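Local coordinates for microcin B17-processing protein McbD (Escherichia coli str. K-12 substr. MG1655, PDB 6GRH) that is needed to process the inactive precursor of microcin B17 into the active antibiotic peptide, as a member of the YcaO cyclodehydratase family, at residues P222-L227 with N249-A254. The protein carries 1 engineered substitution. Numbering follows the deposited sequence.
Sequences PGHAVL and NSLKKA
Gly223 lies against the loop that leads into helix 251-275, its CA 4.0 Å from Asn249 O. Its positive phi (69°) suits glycine. His224 follows, with its bond to CB directed at the helix start. Its CG stands beside the backbone N and anti to the carbonyl carbon (chi1 -61°), which brings the ring beside Leu251. Leu251 CB then sits over one ring face in a CH-pi contact, 4.0 Å from the His224 ring centroid, while Asn249 O meets the ring edge in plane, 3.4 Å from His224 CD2. Both ring nitrogens are engaged elsewhere, ND1 by Asp215 and NE2 by Ser323, so the imidazole is fixed in rotation as well as position. At the backbone of His224, the small methyl of Ala254 allows the helix to approach the strand, with Ala254 CB 3.3 Å from His224 O. Val226, two residues on, faces the helix again: the beta-branched side chain turns its CG2, anti to the carbonyl carbon, to both Leu251 CD1 at 3.7 Å and Ala254 CB at 3.8 Å, and crosses Leu251 at about a right angle. Ser250 N-caps the helix, its OG accepting from Lys253 N at 3.1 Å, and Glu319 accepts from Leu251 N. Strands 224-231 and 241-248 pair antiparallel, and helix 251-275 follows the latter through a short loop; its first turns lie against one face of this mixed sheet, with Ser258 OG hydrogen-bonded to Val226 O, while Ala225 and Leu227, pointing away from it, pack on helix 157-180 on the other side.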
ATOM      1  N   PRO E 222      31.315 -45.814  -9.377  1.00 37.15           N
ATOM      2  CA  PRO E 222      30.402 -45.048 -10.237  1.00 36.64           C
ATOM      3  C   PRO E 222      30.318 -43.586  -9.862  1.00 35.62           C
ATOM      4  O   PRO E 222      30.837 -43.161  -8.813  1.00 34.80           O
ATOM      5  CB  PRO E 222      29.051 -45.718  -9.987  1.00 36.57           C
ATOM      6  CG  PRO E 222      29.148 -46.186  -8.575  1.00 36.49           C
ATOM      7  CD  PRO E 222      30.566 -46.678  -8.440  1.00 37.10           C
ATOM      8  N   GLY E 223      29.636 -42.815 -10.696  1.00 35.07           N
ATOM      9  CA  GLY E 223      29.509 -41.385 -10.462  1.00 34.10           C
ATOM     10  C   GLY E 223      30.825 -40.660 -10.641  1.00 34.09           C
ATOM     11  O   GLY E 223      31.799 -41.223 -11.157  1.00 34.84           O
ATOM     12  N   HIS E 224      30.855 -39.413 -10.191  1.00 33.45           N
ATOM     13  CA  HIS E 224      31.961 -38.511 -10.468  1.00 33.97           C
ATOM     14  C   HIS E 224      32.158 -37.554  -9.306  1.00 33.24           C
ATOM     15  O   HIS E 224      31.228 -36.820  -8.945  1.00 32.98           O
ATOM     16  CB  HIS E 224      31.694 -37.740 -11.764  1.00 34.89           C
ATOM     17  CG  HIS E 224      31.559 -38.627 -12.965  1.00 36.32           C
ATOM     18  ND1 HIS E 224      32.643 -39.067 -13.692  1.00 37.80           N
ATOM     19  CD2 HIS E 224      30.472 -39.201 -13.529  1.00 36.95           C
ATOM     20  CE1 HIS E 224      32.232 -39.857 -14.667  1.00 38.64           C
ATOM     21  NE2 HIS E 224      30.917 -39.962 -14.590  1.00 38.48           N
ATOM     22  N   ALA E 225      33.345 -37.589  -8.703  1.00 33.07           N
ATOM     23  CA  ALA E 225      33.760 -36.589  -7.714  1.00 32.49           C
ATOM     24  C   ALA E 225      34.638 -35.610  -8.448  1.00 32.71           C
ATOM     25  O   ALA E 225      35.701 -35.975  -8.931  1.00 33.79           O
ATOM     26  CB  ALA E 225      34.529 -37.233  -6.586  1.00 33.10           C
ATOM     27  N   VAL E 226      34.187 -34.378  -8.577  1.00 31.58           N
ATOM     28  CA  VAL E 226      34.926 -33.392  -9.347  1.00 32.06           C
ATOM     29  C   VAL E 226      35.530 -32.355  -8.420  1.00 31.61           C
ATOM     30  O   VAL E 226      34.806 -31.744  -7.647  1.00 31.26           O
ATOM     31  CB  VAL E 226      34.030 -32.742 -10.414  1.00 32.00           C
ATOM     32  CG1 VAL E 226      34.770 -31.625 -11.131  1.00 32.41           C
ATOM     33  CG2 VAL E 226      33.597 -33.806 -11.428  1.00 32.76           C
ATOM     34  N   LEU E 227      36.850 -32.173  -8.516  1.00 32.09           N
ATOM     35  CA  LEU E 227      37.589 -31.230  -7.693  1.00 32.31           C
ATOM     36  C   LEU E 227      37.953 -30.072  -8.588  1.00 32.62           C
ATOM     37  O   LEU E 227      38.582 -30.275  -9.623  1.00 33.09           O
ATOM     38  CB  LEU E 227      38.881 -31.871  -7.164  1.00 33.28           C
ATOM     39  CG  LEU E 227      39.757 -31.016  -6.240  1.00 33.49           C
ATOM     40  CD1 LEU E 227      39.067 -30.693  -4.942  1.00 32.66           C
ATOM     41  CD2 LEU E 227      41.084 -31.726  -5.996  1.00 34.77           C
ATOM     42  N   ASN E 249      26.028 -38.422  -9.812  1.00 40.77           N
ATOM     43  CA  ASN E 249      25.987 -39.447 -10.871  1.00 42.76           C
ATOM     44  C   ASN E 249      26.390 -38.884 -12.222  1.00 41.80           C
ATOM     45  O   ASN E 249      27.082 -39.532 -12.994  1.00 44.30           O
ATOM     46  CB  ASN E 249      24.586 -40.056 -11.005  1.00 45.52           C
ATOM     47  CG  ASN E 249      24.256 -41.013  -9.891  1.00 48.33           C
ATOM     48  OD1 ASN E 249      25.149 -41.664  -9.326  1.00 52.71           O
ATOM     49  ND2 ASN E 249      22.962 -41.124  -9.566  1.00 50.19           N
ATOM     50  N   SER E 250      25.902 -37.690 -12.500  1.00 39.86           N
ATOM     51  CA  SER E 250      26.196 -36.938 -13.709  1.00 39.91           C
ATOM     52  C   SER E 250      27.508 -36.172 -13.554  1.00 38.36           C
ATOM     53  O   SER E 250      27.679 -35.432 -12.594  1.00 36.58           O
ATOM     54  CB  SER E 250      25.043 -35.943 -13.989  1.00 40.16           C
ATOM     55  OG  SER E 250      25.409 -34.910 -14.896  1.00 41.20           O
ATOM     56  N   LEU E 251      28.397 -36.310 -14.518  1.00 38.65           N
ATOM     57  CA  LEU E 251      29.640 -35.545 -14.565  1.00 38.91           C
ATOM     58  C   LEU E 251      29.357 -34.053 -14.631  1.00 39.00           C
ATOM     59  O   LEU E 251      29.960 -33.264 -13.879  1.00 37.75           O
ATOM     60  CB  LEU E 251      30.491 -35.974 -15.750  1.00 39.69           C
ATOM     61  CG  LEU E 251      31.773 -35.191 -16.043  1.00 39.87           C
ATOM     62  CD1 LEU E 251      32.669 -35.084 -14.816  1.00 39.15           C
ATOM     63  CD2 LEU E 251      32.501 -35.844 -17.212  1.00 41.08           C
ATOM     64  N   LYS E 252      28.419 -33.664 -15.496  1.00 39.44           N
ATOM     65  CA  LYS E 252      28.047 -32.252 -15.604  1.00 40.17           C
ATOM     66  C   LYS E 252      27.539 -31.672 -14.272  1.00 38.62           C
ATOM     67  O   LYS E 252      27.967 -30.595 -13.873  1.00 37.72           O
ATOM     68  CB  LYS E 252      27.004 -32.048 -16.694  1.00 42.35           C
ATOM     69  CG  LYS E 252      26.511 -30.620 -16.797  1.00 43.57           C
ATOM     70  CD  LYS E 252      25.342 -30.532 -17.764  1.00 45.55           C
ATOM     71  CE  LYS E 252      25.808 -30.142 -19.136  1.00 48.03           C
ATOM     72  NZ  LYS E 252      26.055 -28.676 -19.185  1.00 48.95           N
ATOM     73  N   LYS E 253      26.625 -32.395 -13.618  1.00 37.95           N
ATOM     74  CA  LYS E 253      26.072 -31.994 -12.351  1.00 37.44           C
ATOM     75  C   LYS E 253      27.175 -31.856 -11.318  1.00 35.42           C
ATOM     76  O   LYS E 253      27.213 -30.873 -10.603  1.00 33.18           O
ATOM     77  CB  LYS E 253      25.014 -32.993 -11.869  1.00 39.67           C
ATOM     78  CG  LYS E 253      24.455 -32.653 -10.502  1.00 41.50           C
ATOM     79  CD  LYS E 253      23.046 -33.174 -10.240  1.00 44.05           C
ATOM     80  CE  LYS E 253      22.632 -32.797  -8.809  1.00 45.30           C
ATOM     81  NZ  LYS E 253      21.203 -33.118  -8.501  1.00 46.79           N
ATOM     82  N   ALA E 254      28.085 -32.834 -11.253  1.00 33.92           N
ATOM     83  CA  ALA E 254      29.180 -32.772 -10.275  1.00 33.14           C
ATOM     84  C   ALA E 254      30.058 -31.549 -10.537  1.00 32.46           C
ATOM     85  O   ALA E 254      30.411 -30.825  -9.604  1.00 31.43           O
ATOM     86  CB  ALA E 254      30.007 -34.053 -10.297  1.00 33.85           C
TER